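Local coordinates for GTP-binding nuclear protein GSP1 (Encephalitozoon cuniculi, PDB 4DJT), which probably takes part in nucleocytoplasmic transport as a Ran-family small GTPase, required for protein import into the nucleus and for RNA export, at residues R30-R35 / H49-L54; N59-N64 / H168-F173. All coordinates share one frame; numbering follows the deposited sequence.

How the interactions relate
Interactions 1 and 2 show how two contacts of a small GTPase can lie on neighbouring strands of one sheet, one near the nucleotide and the other away from the annotated sites. Strand 46-54 takes part in interaction 1 and strand 60-68 in interaction 2, and they follow each other in the chain as antiparallel neighbours. Their probable hydrogen bonds join Val51 O to Phe63 N (2.8 Å) and Phe53 O to Ile61 N (2.9 Å). The contacts are about 13 Å apart, centre to centre. In interaction 1 the side chain of His49 is about 8 Å from the bound magnesium ion and about 9 Å from GDP. Interaction 2 lies where the sheet meets helix 164-174.

Interaction 1 (R30-R35 / H49-L54); sequences RVLDGR and HPVTFL
Asp33 meets segment 49-54 through its backbone N, which donates to Pro50 O at 3.3 Å with an N-H...O angle of 156°, from the corner of a type II' turn spanning Val31 to Gly34. Leu32 holds the first central position of that turn with a positive phi of 52°, and Gly34 N closes it on Val31 O. The carboxylate of Asp33 then grips Thr52 twice: Thr52 N donates to Asp33 OD1 (2.9 Å) and Thr52 OG1 to Asp33 OD2 (2.7 Å). Both oxygens are met on their syn sides, with the donors somewhat out of the carboxylate plane, and the two bonds should fix the rotation of the group. The turn belongs to the loop after helix 24-28 that leads into the predicted switch I, so the side chain of Asp33 ties that loop to the strand that follows. A water donates to Asp33 OD1 and Thr52 O, adding a bridge to the same pair. On the apolar side Leu32 crosses Val51 obliquely, its CD2 lying 3.9 Å from Val51 CG2, while Leu32 CD1 reaches His49 CB at 4.2 Å. The imidazole of His49 has its own partners, Tyr194 and Lys38.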
ATOM      1  N   ARG A  30      -3.063 -11.145   2.983  1.00 13.56           N
ATOM      2  CA  ARG A  30      -3.085 -11.885   4.230  1.00 14.87           C
ATOM      3  C   ARG A  30      -4.519 -11.962   4.704  1.00 14.69           C
ATOM      4  O   ARG A  30      -5.392 -11.266   4.207  1.00 14.89           O
ATOM      5  CB  ARG A  30      -2.166 -11.201   5.266  1.00 16.89           C
ATOM      6  CG  ARG A  30      -0.722 -11.121   4.798  1.00 18.86           C
ATOM      7  CD  ARG A  30       0.145 -10.240   5.716  1.00 22.04           C
ATOM      8  NE  ARG A  30       1.412 -10.903   5.903  1.00 26.36           N
ATOM      9  CZ  ARG A  30       2.512 -10.683   5.197  1.00 29.58           C
ATOM     10  NH1 ARG A  30       3.603 -11.404   5.451  1.00 32.67           N
ATOM     11  NH2 ARG A  30       2.563  -9.707   4.308  1.00 31.39           N
ATOM     12  N   VAL A  31      -4.779 -12.822   5.665  1.00 15.29           N
ATOM     13  CA  VAL A  31      -6.150 -13.045   6.069  1.00 15.30           C
ATOM     14  C   VAL A  31      -6.818 -11.760   6.547  1.00 15.44           C
ATOM     15  O   VAL A  31      -7.919 -11.440   6.093  1.00 15.60           O
ATOM     16  CB  VAL A  31      -6.249 -14.161   7.131  1.00 16.29           C
ATOM     17  CG1 VAL A  31      -7.631 -14.183   7.756  1.00 16.29           C
ATOM     18  CG2 VAL A  31      -5.867 -15.507   6.510  1.00 16.35           C
ATOM     19  N   LEU A  32      -6.137 -10.999   7.414  1.00 15.43           N
ATOM     20  CA  LEU A  32      -6.680  -9.696   7.903  1.00 15.03           C
ATOM     21  C   LEU A  32      -8.096  -9.904   8.445  1.00 15.94           C
ATOM     22  O   LEU A  32      -8.276 -10.793   9.266  1.00 16.22           O
ATOM     23  CB  LEU A  32      -6.595  -8.637   6.788  1.00 14.81           C
ATOM     24  CG  LEU A  32      -5.183  -8.518   6.192  1.00 14.59           C
ATOM     25  CD1 LEU A  32      -5.153  -7.571   4.976  1.00 14.27           C
ATOM     26  CD2 LEU A  32      -4.168  -8.043   7.256  1.00 14.74           C
ATOM     27  N   ASP A  33      -9.088  -9.088   8.046  1.00 15.88           N
ATOM     28  CA  ASP A  33     -10.457  -9.246   8.566  1.00 16.86           C
ATOM     29  C   ASP A  33     -11.081 -10.551   8.128  1.00 17.25           C
ATOM     30  O   ASP A  33     -12.067 -10.976   8.733  1.00 18.87           O
ATOM     31  CB  ASP A  33     -11.384  -8.112   8.128  1.00 16.99           C
ATOM     32  CG  ASP A  33     -11.054  -6.815   8.772  1.00 17.22           C
ATOM     33  OD1 ASP A  33     -10.132  -6.805   9.628  1.00 17.69           O
ATOM     34  OD2 ASP A  33     -11.703  -5.813   8.413  1.00 17.10           O
ATOM     35  N   GLY A  34     -10.498 -11.202   7.117  1.00 16.88           N
ATOM     36  CA  GLY A  34     -10.905 -12.560   6.700  1.00 17.45           C
ATOM     37  C   GLY A  34     -10.894 -12.683   5.172  1.00 17.32           C
ATOM     38  O   GLY A  34     -11.004 -11.688   4.460  1.00 16.48           O
ATOM     39  N   ARG A  35     -10.738 -13.900   4.668  1.00 17.71           N
ATOM     40  CA  ARG A  35     -10.805 -14.111   3.206  1.00 18.34           C
ATOM     41  C   ARG A  35     -12.140 -13.706   2.607  1.00 19.47           C
ATOM     42  O   ARG A  35     -12.185 -13.104   1.528  1.00 19.28           O
ATOM     43  CB  ARG A  35     -10.559 -15.558   2.868  1.00 18.90           C
ATOM     44  CG  ARG A  35      -9.164 -15.989   3.156  1.00 19.66           C
ATOM     45  CD  ARG A  35      -8.986 -17.453   2.772  1.00 20.47           C
ATOM     46  NE  ARG A  35      -7.659 -17.910   3.122  1.00 21.04           N
ATOM     47  CZ  ARG A  35      -7.294 -18.348   4.315  1.00 20.89           C
ATOM     48  NH1 ARG A  35      -8.155 -18.403   5.327  1.00 22.50           N
ATOM     49  NH2 ARG A  35      -6.060 -18.711   4.510  1.00 21.25           N
ATOM     50  N   HIS A  49      -8.991  -5.557   0.168  1.00 12.16           N
ATOM     51  CA  HIS A  49      -8.643  -6.255   1.429  1.00 12.64           C
ATOM     52  C   HIS A  49      -9.019  -5.409   2.614  1.00 12.67           C
ATOM     53  O   HIS A  49      -8.331  -4.445   2.920  1.00 12.65           O
ATOM     54  CB  HIS A  49      -7.129  -6.506   1.474  1.00 12.46           C
ATOM     55  CG  HIS A  49      -6.619  -7.424   0.404  1.00 12.71           C
ATOM     56  ND1 HIS A  49      -6.602  -8.763   0.549  1.00 13.45           N
ATOM     57  CD2 HIS A  49      -6.035  -7.155  -0.837  1.00 12.28           C
ATOM     58  CE1 HIS A  49      -6.043  -9.321  -0.553  1.00 12.76           C
ATOM     59  NE2 HIS A  49      -5.701  -8.338  -1.392  1.00 12.67           N
ATOM     60  N   PRO A  50     -10.131  -5.721   3.274  1.00 13.40           N
ATOM     61  CA  PRO A  50     -10.442  -4.973   4.507  1.00 14.02           C
ATOM     62  C   PRO A  50      -9.548  -5.388   5.653  1.00 13.83           C
ATOM     63  O   PRO A  50      -9.405  -6.585   5.928  1.00 13.62           O
ATOM     64  CB  PRO A  50     -11.877  -5.340   4.826  1.00 14.95           C
ATOM     65  CG  PRO A  50     -12.338  -6.245   3.760  1.00 14.91           C
ATOM     66  CD  PRO A  50     -11.270  -6.526   2.783  1.00 13.76           C
ATOM     67  N   VAL A  51      -8.956  -4.394   6.311  1.00 14.90           N
ATOM     68  CA  VAL A  51      -8.206  -4.614   7.563  1.00 15.27           C
ATOM     69  C   VAL A  51      -8.669  -3.589   8.634  1.00 16.17           C
ATOM     70  O   VAL A  51      -8.623  -2.364   8.420  1.00 17.17           O
ATOM     71  CB  VAL A  51      -6.677  -4.602   7.357  1.00 15.50           C
ATOM     72  CG1 VAL A  51      -6.187  -3.273   6.754  1.00 14.81           C
ATOM     73  CG2 VAL A  51      -5.963  -4.907   8.665  1.00 15.84           C
ATOM     74  N   THR A  52      -9.107  -4.127   9.764  1.00 16.72           N
ATOM     75  CA  THR A  52      -9.646  -3.364  10.868  1.00 18.08           C
ATOM     76  C   THR A  52      -8.667  -3.407  12.043  1.00 18.00           C
ATOM     77  O   THR A  52      -8.154  -4.467  12.420  1.00 18.28           O
ATOM     78  CB  THR A  52     -10.990  -3.930  11.334  1.00 19.39           C
ATOM     79  OG1 THR A  52     -11.915  -3.881  10.238  1.00 20.42           O
ATOM     80  CG2 THR A  52     -11.541  -3.086  12.532  1.00 19.59           C
ATOM     81  N   PHE A  53      -8.426  -2.229  12.605  1.00 17.63           N
ATOM     82  CA  PHE A  53      -7.686  -2.073  13.834  1.00 18.20           C
ATOM     83  C   PHE A  53      -8.592  -1.388  14.852  1.00 19.76           C
ATOM     84  O   PHE A  53      -9.420  -0.555  14.504  1.00 19.76           O
ATOM     85  CB  PHE A  53      -6.464  -1.161  13.607  1.00 17.28           C
ATOM     86  CG  PHE A  53      -5.489  -1.669  12.596  1.00 16.71           C
ATOM     87  CD1 PHE A  53      -5.638  -1.354  11.260  1.00 16.44           C
ATOM     88  CD2 PHE A  53      -4.439  -2.456  12.966  1.00 17.19           C
ATOM     89  CE1 PHE A  53      -4.750  -1.820  10.316  1.00 16.15           C
ATOM     90  CE2 PHE A  53      -3.509  -2.905  12.017  1.00 17.17           C
ATOM     91  CZ  PHE A  53      -3.670  -2.568  10.698  1.00 15.97           C
ATOM     92  N   LEU A  54      -8.401  -1.725  16.108  1.00 21.51           N
ATOM     93  CA  LEU A  54      -9.013  -0.968  17.212  1.00 23.10           C
ATOM     94  C   LEU A  54      -7.950  -0.044  17.777  1.00 23.25           C
ATOM     95  O   LEU A  54      -6.792  -0.452  17.995  1.00 22.59           O
ATOM     96  CB  LEU A  54      -9.494  -1.964  18.264  1.00 25.67           C
ATOM     97  CG  LEU A  54     -10.345  -1.533  19.446  1.00 28.32           C
ATOM     98  CD1 LEU A  54     -11.597  -0.789  19.013  1.00 29.44           C
ATOM     99  CD2 LEU A  54     -10.734  -2.800  20.209  1.00 29.85           C
TER
HETATM  100  O   HOH W   1      -7.802  -7.130  11.155  1.00 20.37           O
HETATM  101  O   HOH W   2      -9.629  -8.964   4.438  1.00 11.90           O

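Interaction 2 (N59-N64 / H168-F173); sequences NVIKFN and HLARIF
Leu169 O accepts the backbone N of Phe173 at 2.9 Å, a regular helical bond between residues one turn apart, both of which point toward strand 60-64. No hydrogen bond crosses between the segments, and the join is made by apolar side chains. Phe63 is the main one. Its CG lies anti to its own carbonyl carbon (chi1 -61°), and the ring reaches the helix with its outer rim: Phe63 CE1 touches Leu169 CB at 4.0 Å, and Phe63 CZ comes equally close to Ala170 CB. The backbone N of Ala170 also lies beside that rim, near the ring plane. Helix 164-174 is the C-terminal helix of the Ras-like G domain. Here it packs over the sheet, its axis 10.4 Å from that of strand 60-64, with the N-to-C directions 114° apart. The methyl of Ala170 is met by both strand residues, for Ile61 CD1, anti to CA (chi2 173°), lies 4.1 Å from Ala170 CB. Phe173 meets Phe63 edge to edge, its CE2 lying 4.1 Å from Phe63 CE1, with neither ring offering its face to the other. Elsewhere Phe173 stacks on Tyr12, and Phe63 meets the ring of Phe166 at about 50° between planes. Ile14 of the adjoining strand 11-17 touches Phe63, Leu169 and Phe173, continuing the same hydrophobic layer beneath the helix.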
ATOM      1  N   ASN A  59     -11.904   3.347  18.999  1.00 29.05           N
ATOM      2  CA  ASN A  59     -12.450   3.540  17.658  1.00 28.27           C
ATOM      3  C   ASN A  59     -12.074   2.356  16.778  1.00 26.31           C
ATOM      4  O   ASN A  59     -10.968   1.802  16.897  1.00 26.28           O
ATOM      5  CB  ASN A  59     -11.953   4.817  16.997  1.00 29.56           C
ATOM      6  CG  ASN A  59     -12.066   6.029  17.894  1.00 31.93           C
ATOM      7  OD1 ASN A  59     -13.133   6.614  18.034  1.00 33.93           O
ATOM      8  ND2 ASN A  59     -10.945   6.436  18.474  1.00 33.13           N
ATOM      9  N   VAL A  60     -13.006   1.975  15.919  1.00 26.20           N
ATOM     10  CA  VAL A  60     -12.795   0.933  14.917  1.00 25.91           C
ATOM     11  C   VAL A  60     -12.336   1.639  13.655  1.00 24.12           C
ATOM     12  O   VAL A  60     -13.062   2.483  13.114  1.00 25.29           O
ATOM     13  CB  VAL A  60     -14.101   0.182  14.579  1.00 27.99           C
ATOM     14  CG1 VAL A  60     -13.807  -1.084  13.803  1.00 28.34           C
ATOM     15  CG2 VAL A  60     -14.897  -0.117  15.833  1.00 30.28           C
ATOM     16  N   ILE A  61     -11.150   1.283  13.176  1.00 22.00           N
ATOM     17  CA  ILE A  61     -10.581   1.925  12.025  1.00 20.67           C
ATOM     18  C   ILE A  61     -10.405   0.894  10.948  1.00 19.15           C
ATOM     19  O   ILE A  61      -9.659  -0.059  11.138  1.00 19.75           O
ATOM     20  CB  ILE A  61      -9.244   2.565  12.379  1.00 20.47           C
ATOM     21  CG1 ILE A  61      -9.506   3.689  13.360  1.00 21.16           C
ATOM     22  CG2 ILE A  61      -8.549   3.084  11.116  1.00 20.12           C
ATOM     23  CD1 ILE A  61      -8.256   4.322  13.948  1.00 21.32           C
ATOM     24  N   LYS A  62     -11.133   1.048   9.853  1.00 18.60           N
ATOM     25  CA  LYS A  62     -11.093   0.052   8.774  1.00 18.82           C
ATOM     26  C   LYS A  62     -10.465   0.659   7.542  1.00 17.01           C
ATOM     27  O   LYS A  62     -10.892   1.742   7.060  1.00 17.22           O
ATOM     28  CB  LYS A  62     -12.493  -0.503   8.427  1.00 20.21           C
ATOM     29  CG  LYS A  62     -12.450  -1.480   7.234  1.00 21.11           C
ATOM     30  CD  LYS A  62     -13.830  -2.020   6.860  1.00 23.23           C
ATOM     31  CE  LYS A  62     -14.285  -3.057   7.832  1.00 24.04           C
ATOM     32  NZ  LYS A  62     -15.719  -3.362   7.592  1.00 25.75           N
ATOM     33  N   PHE A  63      -9.440  -0.022   7.035  1.00 15.44           N
ATOM     34  CA  PHE A  63      -8.843   0.331   5.757  1.00 14.16           C
ATOM     35  C   PHE A  63      -9.324  -0.671   4.694  1.00 14.59           C
ATOM     36  O   PHE A  63      -9.190  -1.885   4.849  1.00 14.72           O
ATOM     37  CB  PHE A  63      -7.315   0.289   5.870  1.00 13.57           C
ATOM     38  CG  PHE A  63      -6.761   1.269   6.877  1.00 13.00           C
ATOM     39  CD1 PHE A  63      -6.580   2.596   6.535  1.00 13.33           C
ATOM     40  CD2 PHE A  63      -6.401   0.855   8.144  1.00 13.34           C
ATOM     41  CE1 PHE A  63      -6.023   3.514   7.436  1.00 13.23           C
ATOM     42  CE2 PHE A  63      -5.851   1.743   9.054  1.00 13.11           C
ATOM     43  CZ  PHE A  63      -5.670   3.077   8.716  1.00 13.04           C
ATOM     44  N   ASN A  64      -9.852  -0.148   3.600  1.00 14.40           N
ATOM     45  CA  ASN A  64     -10.186  -0.975   2.460  1.00 13.99           C
ATOM     46  C   ASN A  64      -9.071  -0.817   1.482  1.00 13.06           C
ATOM     47  O   ASN A  64      -8.978   0.215   0.781  1.00 12.66           O
ATOM     48  CB  ASN A  64     -11.532  -0.517   1.870  1.00 14.79           C
ATOM     49  CG  ASN A  64     -12.708  -0.995   2.693  1.00 15.41           C
ATOM     50  OD1 ASN A  64     -12.758  -2.164   3.135  1.00 14.94           O
ATOM     51  ND2 ASN A  64     -13.686  -0.100   2.904  1.00 15.61           N
ATOM     52  N   HIS A 168       0.539   5.242  10.668  1.00 12.76           N
ATOM     53  CA  HIS A 168       0.713   6.623  10.173  1.00 13.10           C
ATOM     54  C   HIS A 168      -0.534   7.196   9.529  1.00 12.52           C
ATOM     55  O   HIS A 168      -0.945   8.318   9.819  1.00 13.12           O
ATOM     56  CB  HIS A 168       1.859   6.715   9.178  1.00 13.03           C
ATOM     57  CG  HIS A 168       2.179   8.133   8.771  1.00 13.96           C
ATOM     58  ND1 HIS A 168       2.723   9.005   9.616  1.00 15.00           N
ATOM     59  CD2 HIS A 168       1.918   8.835   7.596  1.00 14.04           C
ATOM     60  CE1 HIS A 168       2.866  10.196   9.002  1.00 15.45           C
ATOM     61  NE2 HIS A 168       2.366  10.094   7.779  1.00 15.02           N
ATOM     62  N   LEU A 169      -1.149   6.412   8.659  1.00 12.65           N
ATOM     63  CA  LEU A 169      -2.350   6.835   7.938  1.00 12.63           C
ATOM     64  C   LEU A 169      -3.503   7.131   8.905  1.00 12.92           C
ATOM     65  O   LEU A 169      -4.162   8.161   8.779  1.00 13.45           O
ATOM     66  CB  LEU A 169      -2.744   5.769   6.885  1.00 12.66           C
ATOM     67  CG  LEU A 169      -1.837   5.604   5.647  1.00 12.83           C
ATOM     68  CD1 LEU A 169      -2.197   4.360   4.833  1.00 12.69           C
ATOM     69  CD2 LEU A 169      -1.901   6.860   4.765  1.00 13.36           C
ATOM     70  N   ALA A 170      -3.705   6.277   9.900  1.00 13.11           N
ATOM     71  CA  ALA A 170      -4.728   6.503  10.949  1.00 13.90           C
ATOM     72  C   ALA A 170      -4.496   7.795  11.714  1.00 14.30           C
ATOM     73  O   ALA A 170      -5.466   8.580  11.992  1.00 15.38           O
ATOM     74  CB  ALA A 170      -4.783   5.322  11.922  1.00 13.61           C
ATOM     75  N   ARG A 171      -3.228   8.088  12.012  1.00 14.36           N
ATOM     76  CA  ARG A 171      -2.873   9.353  12.646  1.00 14.93           C
ATOM     77  C   ARG A 171      -3.209  10.582  11.813  1.00 15.74           C
ATOM     78  O   ARG A 171      -3.825  11.533  12.331  1.00 16.61           O
ATOM     79  CB  ARG A 171      -1.391   9.350  13.051  1.00 14.69           C
ATOM     80  CG  ARG A 171      -1.120   8.359  14.137  1.00 14.88           C
ATOM     81  CD  ARG A 171       0.352   8.035  14.360  1.00 15.26           C
ATOM     82  NE  ARG A 171       0.508   7.286  15.602  1.00 15.92           N
ATOM     83  CZ  ARG A 171       1.660   6.795  16.063  1.00 16.91           C
ATOM     84  NH1 ARG A 171       2.807   6.947  15.382  1.00 17.18           N
ATOM     85  NH2 ARG A 171       1.660   6.136  17.215  1.00 17.71           N
ATOM     86  N   ILE A 172      -2.867  10.551  10.527  1.00 16.30           N
ATOM     87  CA  ILE A 172      -3.210  11.621   9.596  1.00 17.17           C
ATOM     88  C   ILE A 172      -4.727  11.835   9.526  1.00 18.15           C
ATOM     89  O   ILE A 172      -5.246  12.978   9.654  1.00 17.74           O
ATOM     90  CB  ILE A 172      -2.668  11.334   8.159  1.00 17.39           C
ATOM     91  CG1 ILE A 172      -1.109  11.355   8.113  1.00 17.32           C
ATOM     92  CG2 ILE A 172      -3.253  12.345   7.173  1.00 18.11           C
ATOM     93  CD1 ILE A 172      -0.421  12.687   8.466  1.00 17.04           C
ATOM     94  N   PHE A 173      -5.445  10.737   9.309  1.00 18.00           N
ATOM     95  CA  PHE A 173      -6.868  10.820   9.088  1.00 19.26           C
ATOM     96  C   PHE A 173      -7.618  11.285  10.325  1.00 19.77           C
ATOM     97  O   PHE A 173      -8.571  12.092  10.197  1.00 21.48           O
ATOM     98  CB  PHE A 173      -7.399   9.478   8.629  1.00 17.78           C
ATOM     99  CG  PHE A 173      -6.859   9.017   7.288  1.00 17.11           C
ATOM    100  CD1 PHE A 173      -6.541   9.935   6.281  1.00 17.63           C
ATOM    101  CD2 PHE A 173      -6.731   7.676   7.023  1.00 16.50           C
ATOM    102  CE1 PHE A 173      -6.079   9.506   5.046  1.00 17.34           C
ATOM    103  CE2 PHE A 173      -6.305   7.236   5.795  1.00 16.05           C
ATOM    104  CZ  PHE A 173      -5.945   8.148   4.812  1.00 16.34           C
TER